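Local coordinates for protein hydrogenase maturation protease HycI (Thermococcus kodakarensis KOD1, PDB 5ZBY) that probably acts as an endopeptidase that matures [NiFe] hydrogenase by cleaving the C-terminal end of its precursor, at residues P127-G131 with L132-P136; E135-E138 with L139-E142. One frame throughout, in Å; residues are numbered along the deposited sequence.

Contact 1 (P127-G131 with L132-P136); sequences PGSTG and LFEEP
Glu134 folds its carboxylate back across Gly131 to reach Ser129, and one oxygen, OE1, takes both bonds made there. The hydroxyl OG of Ser129 donates to OE1 of Glu134 at 2.8 Å, meeting the syn lone pair, on the side of the other carboxylate oxygen. OE1 also accepts from the backbone N of Gly131 at 3.1 Å, a weak bond with an N-H...O angle of 135°. CG of Glu134 stands anti to its own carbonyl carbon (chi1 -82°), and the chain runs extended from there, which carries the carboxylate the full length back over the glycine. The tight part is here: CD of Glu134 lies 3.5 Å from CA of Gly131, and a CB on Gly131 would collide with the acid. Residues 131-134 form a type II beta turn, within the loop that joins strand 119-125 to helix 138-156; its closing bond, Glu134 N to Gly131 O, is weak at 3.4 Å. Replacing Glu134 by an alanine would probably deprive Ser129 OG and Gly131 N of their shared acceptor and let the serine hydroxyl turn. The loose side is the apex, where the exposed Leu132 and Phe133 have their CB atoms directed away from 127-131. At the other edge, Asp26 OD2 accepts from the backbone N atoms of Gly128 and Ser129, linking them to the loop that precedes helix 29-40.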
loop_
_atom_site.group_PDB
_atom_site.type_symbol
_atom_site.label_atom_id
_atom_site.label_comp_id
_atom_site.label_asym_id
_atom_site.label_seq_id
_atom_site.Cartn_x
_atom_site.Cartn_y
_atom_site.Cartn_z
ATOM N N PRO A 127 -1.044 4.897 12.238
ATOM C CA PRO A 127 -1.011 6.362 12.362
ATOM C C PRO A 127 -1.271 6.815 13.780
ATOM O O PRO A 127 -1.878 6.097 14.557
ATOM C CB PRO A 127 -2.158 6.821 11.472
ATOM C CG PRO A 127 -3.178 5.718 11.601
ATOM C CD PRO A 127 -2.334 4.423 11.700
ATOM N N GLY A 128 -0.876 8.041 14.048
ATOM C CA GLY A 128 -1.055 8.628 15.381
ATOM C C GLY A 128 -1.976 9.810 15.392
ATOM O O GLY A 128 -2.535 10.142 16.425
ATOM N N SER A 129 -2.137 10.470 14.256
ATOM C CA SER A 129 -3.037 11.620 14.182
ATOM C C SER A 129 -3.576 11.742 12.760
ATOM O O SER A 129 -2.786 11.768 11.842
ATOM C CB SER A 129 -2.294 12.889 14.547
ATOM O OG SER A 129 -3.225 13.973 14.626
ATOM N N THR A 130 -4.886 11.763 12.568
ATOM C CA THR A 130 -5.451 11.855 11.225
ATOM C C THR A 130 -6.406 13.028 11.027
ATOM O O THR A 130 -7.423 12.900 10.373
ATOM C CB THR A 130 -6.119 10.553 10.760
ATOM O OG1 THR A 130 -7.186 10.214 11.645
ATOM C CG2 THR A 130 -5.115 9.428 10.738
ATOM N N GLY A 131 -6.084 14.156 11.642
ATOM C CA GLY A 131 -6.896 15.349 11.531
ATOM C C GLY A 131 -6.934 15.956 10.143
ATOM O O GLY A 131 -5.968 15.906 9.399
ATOM N N LEU A 132 -8.072 16.539 9.800
ATOM C CA LEU A 132 -8.223 17.197 8.517
ATOM C C LEU A 132 -7.351 18.465 8.495
ATOM O O LEU A 132 -7.269 19.201 9.478
ATOM C CB LEU A 132 -9.698 17.506 8.270
ATOM C CG LEU A 132 -10.151 17.847 6.859
ATOM C CD1 LEU A 132 -9.614 16.852 5.831
ATOM C CD2 LEU A 132 -11.662 17.859 6.825
ATOM N N PHE A 133 -6.695 18.676 7.377
ATOM C CA PHE A 133 -5.745 19.733 7.071
ATOM C C PHE A 133 -4.587 19.751 8.060
ATOM O O PHE A 133 -4.086 20.808 8.418
ATOM C CB PHE A 133 -6.442 21.104 7.022
ATOM C CG PHE A 133 -5.818 22.038 6.047
ATOM C CD1 PHE A 133 -6.107 21.932 4.699
ATOM C CD2 PHE A 133 -4.919 22.991 6.458
ATOM C CE1 PHE A 133 -5.519 22.765 3.779
ATOM C CE2 PHE A 133 -4.332 23.830 5.548
ATOM C CZ PHE A 133 -4.636 23.727 4.218
ATOM N N GLU A 134 -4.121 18.546 8.379
ATOM C CA GLU A 134 -2.901 18.342 9.176
ATOM C C GLU A 134 -1.800 17.819 8.272
ATOM O O GLU A 134 -2.050 17.053 7.340
ATOM C CB GLU A 134 -3.119 17.336 10.334
ATOM C CG GLU A 134 -3.762 17.865 11.616
ATOM C CD GLU A 134 -3.898 16.776 12.683
ATOM O OE1 GLU A 134 -3.451 15.624 12.414
ATOM O OE2 GLU A 134 -4.452 17.056 13.775
ATOM N N GLU A 135 -0.573 18.229 8.561
ATOM C CA GLU A 135 0.606 17.660 7.931
ATOM C C GLU A 135 0.843 16.285 8.550
ATOM O O GLU A 135 0.417 16.047 9.686
ATOM C CB GLU A 135 1.785 18.598 8.171
ATOM C CG GLU A 135 3.094 18.252 7.556
ATOM C CD GLU A 135 4.120 19.322 7.866
ATOM O OE1 GLU A 135 3.767 20.282 8.590
ATOM O OE2 GLU A 135 5.269 19.209 7.394
ATOM N N PRO A 136 1.508 15.361 7.824
ATOM C CA PRO A 136 1.871 14.134 8.545
ATOM C C PRO A 136 2.897 14.398 9.643
ATOM O O PRO A 136 3.664 15.344 9.535
ATOM C CB PRO A 136 2.459 13.227 7.450
ATOM C CG PRO A 136 2.781 14.171 6.296
ATOM C CD PRO A 136 1.759 15.248 6.375
#

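Contact 2 (E135-E138 with L139-E142); sequences EPSE and LIKE
Lys141 sets its CG over the CB-CG side of the Pro136 ring, the two CG atoms 3.9 Å apart, and its chain crosses the ring at about a right angle. The lysine then bends at chi3, bringing CE within 3.2 Å of Pro136 O and delivering NZ between two acids. NZ of Lys141 forms salt bridges with OE2 of Glu135 at 2.9 Å and with OE2 of Glu138 at 3.0 Å. In each case the ammonium comes from above the carboxylate plane, 49° out of it. Glu135 reaches NZ on an extended chain that crosses the lysine, whereas Glu138 bends at chi2 and lies beside it, pointing the same way. The negative charges so placed would probably favour the protonated lysine. Ser137 is the N-cap of helix 138-156: its OG accepts from Ile140 N at 3.1 Å, with an N-H...O angle of 165°. OG sits between the backbone N and the carbonyl carbon (chi1 69°), a position from which it faces the first turn; it is also hydrogen-bonded to OD1 of Asp26. The first i to i+4 backbone bonds of the helix follow, Lys141 N to Ser137 O and Glu142 N to Glu138 O, the latter at 2.9 Å. On the inner side, Ile140 is buried against Phe29 and Asp26, and Pro136 meets Ala28 and Leu32 of the neighbouring loop and helix 29-40.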
loop_
_atom_site.group_PDB
_atom_site.type_symbol
_atom_site.label_atom_id
_atom_site.label_comp_id
_atom_site.label_asym_id
_atom_site.label_seq_id
_atom_site.Cartn_x
_atom_site.Cartn_y
_atom_site.Cartn_z
ATOM N N GLU A 135 -0.573 18.229 8.561
ATOM C CA GLU A 135 0.606 17.660 7.931
ATOM C C GLU A 135 0.843 16.285 8.550
ATOM O O GLU A 135 0.417 16.047 9.686
ATOM C CB GLU A 135 1.785 18.598 8.171
ATOM C CG GLU A 135 3.094 18.252 7.556
ATOM C CD GLU A 135 4.120 19.322 7.866
ATOM O OE1 GLU A 135 3.767 20.282 8.590
ATOM O OE2 GLU A 135 5.269 19.209 7.394
ATOM N N PRO A 136 1.508 15.361 7.824
ATOM C CA PRO A 136 1.871 14.134 8.545
ATOM C C PRO A 136 2.897 14.398 9.643
ATOM O O PRO A 136 3.664 15.344 9.535
ATOM C CB PRO A 136 2.459 13.227 7.450
ATOM C CG PRO A 136 2.781 14.171 6.296
ATOM C CD PRO A 136 1.759 15.248 6.375
ATOM N N SER A 137 2.956 13.546 10.637
ATOM C CA SER A 137 3.962 13.640 11.657
ATOM C C SER A 137 5.328 13.363 11.086
ATOM O O SER A 137 5.449 12.766 10.078
ATOM C CB SER A 137 3.644 12.667 12.781
ATOM O OG SER A 137 3.789 11.335 12.406
ATOM N N GLU A 138 6.350 13.885 11.741
ATOM C CA GLU A 138 7.732 13.627 11.378
ATOM C C GLU A 138 7.979 12.139 11.335
ATOM O O GLU A 138 8.632 11.636 10.418
ATOM C CB GLU A 138 8.676 14.265 12.394
ATOM C CG GLU A 138 8.452 15.746 12.531
ATOM C CD GLU A 138 8.749 16.468 11.227
ATOM O OE1 GLU A 138 9.773 16.132 10.598
ATOM O OE2 GLU A 138 7.959 17.351 10.826
ATOM N N LEU A 139 7.442 11.440 12.322
ATOM C CA LEU A 139 7.649 9.996 12.447
ATOM C C LEU A 139 7.082 9.253 11.226
ATOM O O LEU A 139 7.759 8.447 10.637
ATOM C CB LEU A 139 7.010 9.465 13.745
ATOM C CG LEU A 139 7.040 7.942 13.925
ATOM C CD1 LEU A 139 8.424 7.400 13.764
ATOM C CD2 LEU A 139 6.511 7.655 15.361
ATOM N N ILE A 140 5.863 9.557 10.846
ATOM C CA ILE A 140 5.256 8.936 9.692
ATOM C C ILE A 140 5.996 9.277 8.416
ATOM O O ILE A 140 6.089 8.465 7.565
ATOM C CB ILE A 140 3.758 9.256 9.595
ATOM C CG1 ILE A 140 2.968 8.502 10.649
ATOM C CG2 ILE A 140 3.173 8.987 8.225
ATOM C CD1 ILE A 140 3.411 7.119 10.930
ATOM N N LYS A 141 6.465 10.500 8.284
ATOM C CA LYS A 141 7.282 10.823 7.103
ATOM C C LYS A 141 8.520 9.970 7.068
ATOM O O LYS A 141 8.921 9.475 5.983
ATOM C CB LYS A 141 7.683 12.302 7.074
ATOM C CG LYS A 141 6.523 13.231 6.843
ATOM C CD LYS A 141 6.974 14.695 6.884
ATOM C CE LYS A 141 6.560 15.384 8.151
ATOM N NZ LYS A 141 6.859 16.841 8.056
ATOM N N GLU A 142 9.138 9.782 8.226
ATOM C CA GLU A 142 10.365 8.992 8.277
ATOM C C GLU A 142 10.058 7.519 7.949
ATOM O O GLU A 142 10.851 6.843 7.277
ATOM C CB GLU A 142 11.050 9.157 9.644
ATOM C CG GLU A 142 12.327 8.340 9.797
ATOM C CD GLU A 142 12.075 6.953 10.354
ATOM O OE1 GLU A 142 11.156 6.816 11.200
ATOM O OE2 GLU A 142 12.792 6.001 9.945
#

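The two contacts follow each other along the chain, sharing Glu135 and Pro136, with their centres about 9 Å apart. Contact 1 lies in the loop leaving strand 119-125, an inner strand of the five-stranded mixed sheet; contact 2 carries that loop into the first turn of helix 138-156, the last helix of the chain. Both are near the surface, with centres about 18 and 17 Å from the centre of the chain, and lie on the same side of it. Asp26 is a partner of both, one carboxylate oxygen to each. Both contacts lie against the 25-28 loop leading into helix 29-40, so the connection from the sheet to the last helix is held along that loop.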